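Local atomic coordinates of fructose-bisphosphate aldolase (Thermus caldophilus, PDB entry 2FJK), a protein that belongs to the class II fructose-bisphosphate aldolase family of TIM-barrel proteins and holds 1,3-dihydroxyacetonephosphate in its pocket. Residues Leu34-Glu39 with Glu290-Arg295; Leu89-Leu92 with Ser98-Ile101; Lys116-Ala121 with Val127-Glu132. One frame throughout, in Å; residues are numbered along the deposited sequence.

Contact 1: residues Leu34-Glu39 with Glu290-Arg295; sequences LEAAEE and EVVKSR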
loop_
_atom_site.group_PDB
_atom_site.type_symbol
_atom_site.label_atom_id
_atom_site.label_comp_id
_atom_site.label_asym_id
_atom_site.label_seq_id
_atom_site.Cartn_x
_atom_site.Cartn_y
_atom_site.Cartn_z
ATOM N N LEU A 34 1.358 15.819 -10.786
ATOM C CA LEU A 34 1.260 16.004 -9.339
ATOM C C LEU A 34 2.195 17.069 -8.772
ATOM O O LEU A 34 1.841 17.768 -7.820
ATOM C CB LEU A 34 1.509 14.681 -8.608
ATOM C CG LEU A 34 0.403 13.623 -8.712
ATOM C CD1 LEU A 34 0.754 12.428 -7.849
ATOM C CD2 LEU A 34 -0.922 14.221 -8.279
ATOM N N GLU A 35 3.389 17.189 -9.338
ATOM C CA GLU A 35 4.331 18.192 -8.860
ATOM C C GLU A 35 3.778 19.561 -9.230
ATOM O O GLU A 35 3.813 20.499 -8.418
ATOM C CB GLU A 35 5.700 17.994 -9.493
ATOM C CG GLU A 35 6.458 16.813 -8.941
ATOM C CD GLU A 35 7.762 16.590 -9.667
ATOM O OE1 GLU A 35 8.429 17.594 -9.981
ATOM O OE2 GLU A 35 8.124 15.419 -9.911
ATOM N N ALA A 36 3.268 19.667 -10.456
ATOM C CA ALA A 36 2.678 20.915 -10.921
ATOM C C ALA A 36 1.548 21.257 -9.946
ATOM O O ALA A 36 1.344 22.417 -9.600
ATOM C CB ALA A 36 2.128 20.742 -12.337
ATOM N N ALA A 37 0.834 20.238 -9.486
ATOM C CA ALA A 37 -0.255 20.447 -8.534
ATOM C C ALA A 37 0.259 20.924 -7.162
ATOM O O ALA A 37 -0.336 21.818 -6.558
ATOM C CB ALA A 37 -1.060 19.167 -8.369
ATOM N N GLU A 38 1.345 20.326 -6.666
ATOM C CA GLU A 38 1.896 20.736 -5.368
ATOM C C GLU A 38 2.306 22.196 -5.523
ATOM O O GLU A 38 1.958 23.040 -4.701
ATOM C CB GLU A 38 3.099 19.868 -4.974
ATOM C CG GLU A 38 2.759 18.396 -4.756
ATOM C CD GLU A 38 1.789 18.175 -3.608
ATOM O OE1 GLU A 38 0.987 19.091 -3.313
ATOM O OE2 GLU A 38 1.813 17.080 -3.007
ATOM N N GLU A 39 3.057 22.492 -6.579
ATOM C CA GLU A 39 3.412 23.878 -6.854
ATOM C C GLU A 39 2.038 24.426 -7.255
ATOM O O GLU A 39 1.153 23.657 -7.629
ATOM C CB GLU A 39 4.378 23.966 -8.039
ATOM C CG GLU A 39 5.763 23.418 -7.758
ATOM C CD GLU A 39 6.709 23.568 -8.939
ATOM O OE1 GLU A 39 6.670 24.622 -9.612
ATOM O OE2 GLU A 39 7.502 22.636 -9.182
ATOM N N GLU A 290 5.480 21.924 -16.950
ATOM C CA GLU A 290 5.287 23.336 -17.262
ATOM C C GLU A 290 3.962 23.553 -17.977
ATOM O O GLU A 290 3.288 24.563 -17.760
ATOM C CB GLU A 290 6.445 23.864 -18.112
ATOM C CG GLU A 290 7.781 23.891 -17.363
ATOM C CD GLU A 290 7.684 24.608 -16.023
ATOM O OE1 GLU A 290 7.321 25.802 -16.003
ATOM O OE2 GLU A 290 7.963 23.973 -14.983
ATOM N N VAL A 291 3.586 22.601 -18.826
ATOM C CA VAL A 291 2.327 22.708 -19.548
ATOM C C VAL A 291 1.194 22.653 -18.543
ATOM O O VAL A 291 0.275 23.478 -18.577
ATOM C CB VAL A 291 2.138 21.556 -20.569
ATOM C CG1 VAL A 291 0.679 21.515 -21.047
ATOM C CG2 VAL A 291 3.073 21.756 -21.750
ATOM N N VAL A 292 1.265 21.681 -17.640
ATOM C CA VAL A 292 0.222 21.531 -16.637
ATOM C C VAL A 292 0.062 22.810 -15.813
ATOM O O VAL A 292 -1.059 23.262 -15.569
ATOM C CB VAL A 292 0.513 20.356 -15.686
ATOM C CG1 VAL A 292 -0.567 20.294 -14.591
ATOM C CG2 VAL A 292 0.549 19.043 -16.477
ATOM N N LYS A 293 1.183 23.385 -15.393
ATOM C CA LYS A 293 1.165 24.610 -14.600
ATOM C C LYS A 293 0.418 25.724 -15.313
ATOM O O LYS A 293 -0.542 26.267 -14.767
ATOM C CB LYS A 293 2.598 25.051 -14.262
ATOM C CG LYS A 293 3.225 24.235 -13.140
ATOM C CD LYS A 293 4.718 24.471 -13.004
ATOM C CE LYS A 293 5.053 25.928 -12.724
ATOM N NZ LYS A 293 6.527 26.162 -12.761
ATOM N N SER A 294 0.833 26.056 -16.531
ATOM C CA SER A 294 0.153 27.122 -17.266
ATOM C C SER A 294 -1.331 26.779 -17.425
ATOM O O SER A 294 -2.200 27.655 -17.365
ATOM C CB SER A 294 0.815 27.355 -18.632
ATOM O OG SER A 294 0.781 26.206 -19.455
ATOM N N ARG A 295 -1.610 25.493 -17.597
ATOM C CA ARG A 295 -2.979 25.007 -17.739
ATOM C C ARG A 295 -3.768 25.391 -16.487
ATOM O O ARG A 295 -4.902 25.873 -16.566
ATOM C CB ARG A 295 -2.959 23.488 -17.886
ATOM C CG ARG A 295 -4.086 22.927 -18.690
ATOM C CD ARG A 295 -4.078 23.506 -20.089
ATOM N NE ARG A 295 -5.151 22.922 -20.869
ATOM C CZ ARG A 295 -5.710 23.496 -21.923
ATOM N NH1 ARG A 295 -5.303 24.689 -22.341
ATOM N NH2 ARG A 295 -6.689 22.874 -22.550
#

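Contact 2: residues Leu89-Leu92 with Ser98-Ile101; sequences LKAL and SVMI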
loop_
_atom_site.group_PDB
_atom_site.type_symbol
_atom_site.label_atom_id
_atom_site.label_comp_id
_atom_site.label_asym_id
_atom_site.label_seq_id
_atom_site.Cartn_x
_atom_site.Cartn_y
_atom_site.Cartn_z
ATOM N N LEU A 89 -16.064 -1.454 -13.692
ATOM C CA LEU A 89 -15.833 -2.374 -12.587
ATOM C C LEU A 89 -14.341 -2.556 -12.349
ATOM O O LEU A 89 -13.903 -2.687 -11.205
ATOM C CB LEU A 89 -16.482 -3.736 -12.862
ATOM C CG LEU A 89 -18.009 -3.841 -12.816
ATOM C CD1 LEU A 89 -18.410 -5.307 -13.015
ATOM C CD2 LEU A 89 -18.544 -3.332 -11.465
ATOM N N LYS A 90 -13.559 -2.580 -13.427
ATOM C CA LYS A 90 -12.112 -2.714 -13.297
ATOM C C LYS A 90 -11.558 -1.452 -12.636
ATOM O O LYS A 90 -10.630 -1.512 -11.841
ATOM C CB LYS A 90 -11.449 -2.917 -14.675
ATOM C CG LYS A 90 -11.726 -4.285 -15.292
ATOM C CD LYS A 90 -11.135 -4.427 -16.698
ATOM C CE LYS A 90 -11.369 -5.834 -17.248
ATOM N NZ LYS A 90 -10.877 -6.028 -18.651
ATOM N N ALA A 91 -12.131 -0.308 -12.976
ATOM C CA ALA A 91 -11.698 0.961 -12.404
ATOM C C ALA A 91 -12.016 1.012 -10.895
ATOM O O ALA A 91 -11.205 1.503 -10.103
ATOM C CB ALA A 91 -12.380 2.113 -13.130
ATOM N N LEU A 92 -13.189 0.504 -10.506
ATOM C CA LEU A 92 -13.587 0.482 -9.088
ATOM C C LEU A 92 -12.637 -0.415 -8.308
ATOM O O LEU A 92 -12.227 -0.090 -7.185
ATOM C CB LEU A 92 -15.014 -0.060 -8.923
ATOM C CG LEU A 92 -16.135 0.719 -9.604
ATOM C CD1 LEU A 92 -17.480 0.043 -9.301
ATOM C CD2 LEU A 92 -16.121 2.162 -9.115
ATOM N N SER A 98 -13.544 8.122 -9.083
ATOM C CA SER A 98 -14.575 8.623 -9.980
ATOM C C SER A 98 -14.475 7.888 -11.313
ATOM O O SER A 98 -13.387 7.750 -11.886
ATOM C CB SER A 98 -14.397 10.118 -10.216
ATOM O OG SER A 98 -13.639 10.727 -9.175
ATOM N N VAL A 99 -15.612 7.404 -11.798
ATOM C CA VAL A 99 -15.633 6.689 -13.058
ATOM C C VAL A 99 -16.530 7.382 -14.055
ATOM O O VAL A 99 -17.352 8.235 -13.702
ATOM C CB VAL A 99 -16.136 5.254 -12.894
ATOM C CG1 VAL A 99 -15.217 4.490 -11.962
ATOM C CG2 VAL A 99 -17.569 5.264 -12.379
HETATM N N MSE A 100 -16.372 6.990 -15.309
HETATM C CA MSE A 100 -17.144 7.575 -16.378
HETATM C C MSE A 100 -17.447 6.544 -17.438
HETATM O O MSE A 100 -16.561 5.813 -17.892
HETATM C CB MSE A 100 -16.359 8.717 -17.004
HETATM C CG MSE A 100 -17.097 9.430 -18.089
HETATM SE SE MSE A 100 -15.893 10.586 -18.987
HETATM C CE MSE A 100 -14.944 11.314 -17.465
ATOM N N ILE A 101 -18.710 6.485 -17.823
ATOM C CA ILE A 101 -19.139 5.567 -18.849
ATOM C C ILE A 101 -19.539 6.446 -20.027
ATOM O O ILE A 101 -20.244 7.443 -19.862
ATOM C CB ILE A 101 -20.348 4.729 -18.367
ATOM C CG1 ILE A 101 -20.843 3.827 -19.492
ATOM C CG2 ILE A 101 -21.459 5.651 -17.870
ATOM C CD1 ILE A 101 -19.857 2.759 -19.901
#

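Contact 3: residues Lys116-Ala121 with Val127-Glu132; sequences KRVVEA and VTVEAE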
loop_
_atom_site.group_PDB
_atom_site.type_symbol
_atom_site.label_atom_id
_atom_site.label_comp_id
_atom_site.label_asym_id
_atom_site.label_seq_id
_atom_site.Cartn_x
_atom_site.Cartn_y
_atom_site.Cartn_z
ATOM N N LYS A 116 -26.999 4.798 -15.628
ATOM C CA LYS A 116 -27.659 4.542 -14.354
ATOM C C LYS A 116 -27.099 3.295 -13.673
ATOM O O LYS A 116 -26.926 3.262 -12.457
ATOM C CB LYS A 116 -29.160 4.374 -14.568
ATOM C CG LYS A 116 -29.980 4.382 -13.291
ATOM C CD LYS A 116 -31.436 4.025 -13.599
ATOM C CE LYS A 116 -32.276 3.912 -12.340
ATOM N NZ LYS A 116 -33.526 3.144 -12.614
ATOM N N ARG A 117 -26.830 2.265 -14.465
ATOM C CA ARG A 117 -26.278 1.026 -13.936
ATOM C C ARG A 117 -24.898 1.293 -13.329
ATOM O O ARG A 117 -24.503 0.666 -12.349
ATOM C CB ARG A 117 -26.143 -0.001 -15.057
ATOM C CG ARG A 117 -25.695 -1.368 -14.589
ATOM C CD ARG A 117 -25.376 -2.268 -15.770
ATOM N NE ARG A 117 -25.258 -3.664 -15.361
ATOM C CZ ARG A 117 -24.764 -4.623 -16.133
ATOM N NH1 ARG A 117 -24.339 -4.334 -17.355
ATOM N NH2 ARG A 117 -24.696 -5.869 -15.684
ATOM N N VAL A 118 -24.171 2.229 -13.934
ATOM C CA VAL A 118 -22.839 2.593 -13.477
ATOM C C VAL A 118 -22.910 3.395 -12.193
ATOM O O VAL A 118 -22.081 3.231 -11.308
ATOM C CB VAL A 118 -22.085 3.418 -14.560
ATOM C CG1 VAL A 118 -20.852 4.090 -13.949
ATOM C CG2 VAL A 118 -21.664 2.502 -15.709
ATOM N N VAL A 119 -23.899 4.268 -12.094
ATOM C CA VAL A 119 -24.063 5.096 -10.903
ATOM C C VAL A 119 -24.351 4.232 -9.688
ATOM O O VAL A 119 -23.840 4.479 -8.598
ATOM C CB VAL A 119 -25.224 6.118 -11.077
ATOM C CG1 VAL A 119 -25.537 6.800 -9.745
ATOM C CG2 VAL A 119 -24.845 7.156 -12.109
ATOM N N GLU A 120 -25.177 3.214 -9.881
ATOM C CA GLU A 120 -25.535 2.322 -8.791
ATOM C C GLU A 120 -24.306 1.561 -8.306
ATOM O O GLU A 120 -24.088 1.425 -7.102
ATOM C CB GLU A 120 -26.628 1.357 -9.251
ATOM C CG GLU A 120 -27.827 2.082 -9.855
ATOM C CD GLU A 120 -28.924 1.146 -10.338
ATOM O OE1 GLU A 120 -28.613 0.122 -10.988
ATOM O OE2 GLU A 120 -30.107 1.447 -10.079
ATOM N N ALA A 121 -23.496 1.081 -9.248
ATOM C CA ALA A 121 -22.282 0.337 -8.914
ATOM C C ALA A 121 -21.280 1.247 -8.212
ATOM O O ALA A 121 -20.740 0.905 -7.162
ATOM C CB ALA A 121 -21.661 -0.247 -10.186
ATOM N N VAL A 127 -17.897 5.938 -4.908
ATOM C CA VAL A 127 -17.210 6.520 -6.054
ATOM C C VAL A 127 -18.182 7.394 -6.845
ATOM O O VAL A 127 -19.357 7.048 -6.975
ATOM C CB VAL A 127 -16.655 5.409 -6.980
ATOM C CG1 VAL A 127 -16.142 6.010 -8.280
ATOM C CG2 VAL A 127 -15.530 4.665 -6.268
ATOM N N THR A 128 -17.707 8.521 -7.368
ATOM C CA THR A 128 -18.570 9.398 -8.159
ATOM C C THR A 128 -18.589 9.007 -9.637
ATOM O O THR A 128 -17.714 8.289 -10.128
ATOM C CB THR A 128 -18.161 10.879 -8.047
ATOM O OG1 THR A 128 -16.776 11.024 -8.376
ATOM C CG2 THR A 128 -18.428 11.396 -6.638
ATOM N N VAL A 129 -19.591 9.500 -10.349
ATOM C CA VAL A 129 -19.751 9.159 -11.755
ATOM C C VAL A 129 -19.953 10.345 -12.674
ATOM O O VAL A 129 -20.753 11.240 -12.392
ATOM C CB VAL A 129 -20.952 8.215 -11.944
ATOM C CG1 VAL A 129 -21.225 7.988 -13.422
ATOM C CG2 VAL A 129 -20.676 6.901 -11.256
ATOM N N GLU A 130 -19.210 10.350 -13.774
ATOM C CA GLU A 130 -19.350 11.394 -14.772
ATOM C C GLU A 130 -20.050 10.723 -15.949
ATOM O O GLU A 130 -19.806 9.550 -16.236
ATOM C CB GLU A 130 -17.990 11.917 -15.240
ATOM C CG GLU A 130 -18.125 13.091 -16.201
ATOM C CD GLU A 130 -16.802 13.553 -16.781
ATOM O OE1 GLU A 130 -15.855 13.794 -16.006
ATOM O OE2 GLU A 130 -16.718 13.686 -18.019
ATOM N N ALA A 131 -20.927 11.451 -16.619
ATOM C CA ALA A 131 -21.627 10.897 -17.768
ATOM C C ALA A 131 -21.675 11.956 -18.852
ATOM O O ALA A 131 -21.612 13.150 -18.560
ATOM C CB ALA A 131 -23.032 10.481 -17.373
ATOM N N GLU A 132 -21.773 11.534 -20.104
ATOM C CA GLU A 132 -21.835 12.514 -21.171
ATOM C C GLU A 132 -23.045 12.359 -22.076
ATOM O O GLU A 132 -23.485 11.249 -22.375
ATOM C CB GLU A 132 -20.539 12.497 -21.995
ATOM C CG GLU A 132 -20.176 11.174 -22.630
ATOM C CD GLU A 132 -18.739 11.166 -23.152
ATOM O OE1 GLU A 132 -18.371 12.065 -23.949
ATOM O OE2 GLU A 132 -17.975 10.256 -22.757
#

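Contact 1: residues Leu34-Glu39 with Glu290-Arg295
A36 is the first residue of 34-39 to touch 290-295, and its methyl group is received by two side chains on adjacent positions of the second helix. The CA atoms of A36 and K293 stand 5.4 Å apart, a close approach consistent with the small alanine side chain. Its CB meets V292 CG1 at 3.5 Å and K293 CG at 3.7 Å. The valine branch that touches is the one anti to the backbone N (chi1 176°), while the lysine contributes the apolar start of its chain. Together these are the hydrophobic part of an interface that buries 171 Å² in all.

Three residues further on, E39 supplies the charged part. Its backbone N bonds E35 O at 2.8 Å. The carboxylate carried by its extended chain puts OE1 3.5 Å from K293 NZ, a long salt bridge. K293 curls to meet it: a bend at chi3 (59°) turns the outer chain so that NZ also makes a salt bridge to E290, its two bonds weak at 3.4 Å (NZ to OE1 and NZ to OE2), and E39, K293 and E290 form one salt-bridge network. The ammonium is thus shared by two carboxylates whose oxygens E39 OE1 and E290 OE2 are 5.6 Å apart, and its charge would be expected to ease their mutual repulsion. The stronger partner of E39 is K289, which pairs with OE2 and also binds E35 OE1.

The contact joins helix 27-38 to helix 277-299, the long C-terminal helix. Around this pair, L34 and A37 of helix 27-38 rest on strand 44-47 of the parallel sheet, and V291 and V292 of helix 277-299 pack against helix 254-270.

Contact 2: residues Leu89-Leu92 with Ser98-Ile101
V99 reaches A91 and L92 through a single methyl group. Its CG1 lies 3.9 Å from A91 CB and 3.8 Å from L92 CD2, both ordinary van der Waals separations, and all three residues are buried. The first torsion of V99 (chi1 -61°) sets CG1 anti to the carbonyl carbon, where it faces the helix; CG2 takes the position between N and C. Whereas A91 directs its CB toward the strand, L92 brings in only the end of its chain, whose CD2 meets the valine at about a right angle between the two side chains. With the A91 and V99 CA atoms 7.0 Å apart and just 97 Å² buried, the contact is compact but small.

Here an outer helix of the TIM barrel packs on the strand that follows it in the chain, a member of a parallel sheet. The strand alternates accordingly: V99 turns outward, also touching V118 and A122 of helix 108-124, while selenomethionine M100, on the other face, packs on the ligand-pocket residues D80, H81 and H208.

Against this packed V99 side stands K90, which is exposed, its chain extended beyond CG. L89 is buried against A121 of the second subunit, and L92 O accepts a hydrogen bond from R93 NH1 of that same neighbouring chain.

Contact 3: residues Lys116-Ala121 with Val127-Glu132
The packing of V118 and V119 on V129 is a purely apolar helix-on-strand contact inside a beta-alpha-beta unit of the TIM barrel, formed by strand 98-101, helix 108-124 and strand 128-133. Three lines of evidence support this reading. The three touching residues are all valines and all buried. The helix reaches the strand at one place, where the CA atoms of V119 and V129 are 6.0 Å apart. And the 130 Å² buried between the segments comes almost entirely from these residues, V129 giving the largest share.

V129 presents both methyls to the helix. With chi1 at 173°, CG1 is anti to the backbone N and CG2 anti to the carbonyl carbon. V118, whose CB also points at the strand, sets CG1 3.9 Å from V129 CG2 and 4.0 Å from V129 CG1, so that this one methyl rides over both branches. V118 also touches V88 and I101, which extends the apolar layer toward helix 85-93 and the neighbouring strand.

Strand alternation separates this layer from a polar one. E130, on the opposite face from V129, has OE1 in a salt bridge with K249 and packs on H208 of the ligand pocket; T128 bonds Y169 through OG1. Toward helix 85-93, R117 makes a cation-pi contact with Y85, and A121 packs on L89 of the second subunit.

V119 approaches differently from V118, because its CB does not point directly at the strand. Its CG2 meets V129 CG1 at 3.9 Å, and V129 CG2, the branch that also touches V118 CG1, settles against the helix backbone itself, 3.9 Å from V119 CA.

From the N terminus, helix 27-38 supplies the first half of contact 1, which stays open for some 250 residues. Within that span contact 2 closes a short turn between helix 85-93 and strand 98-101, and contact 3 then does the same between helix 108-124 and strand 128-133; the two follow in series without crossing. Helix 277-299 finally closes contact 1, whose span along the chain includes both. Contacts 2 and 3 have centres about 8 Å apart and share one sheet, V99 O and E130 N probably hydrogen-bonding at 2.8 Å. Contact 1 lies about 25 Å and 29 Å from them, centre to centre, and across the chain's centre from contact 3.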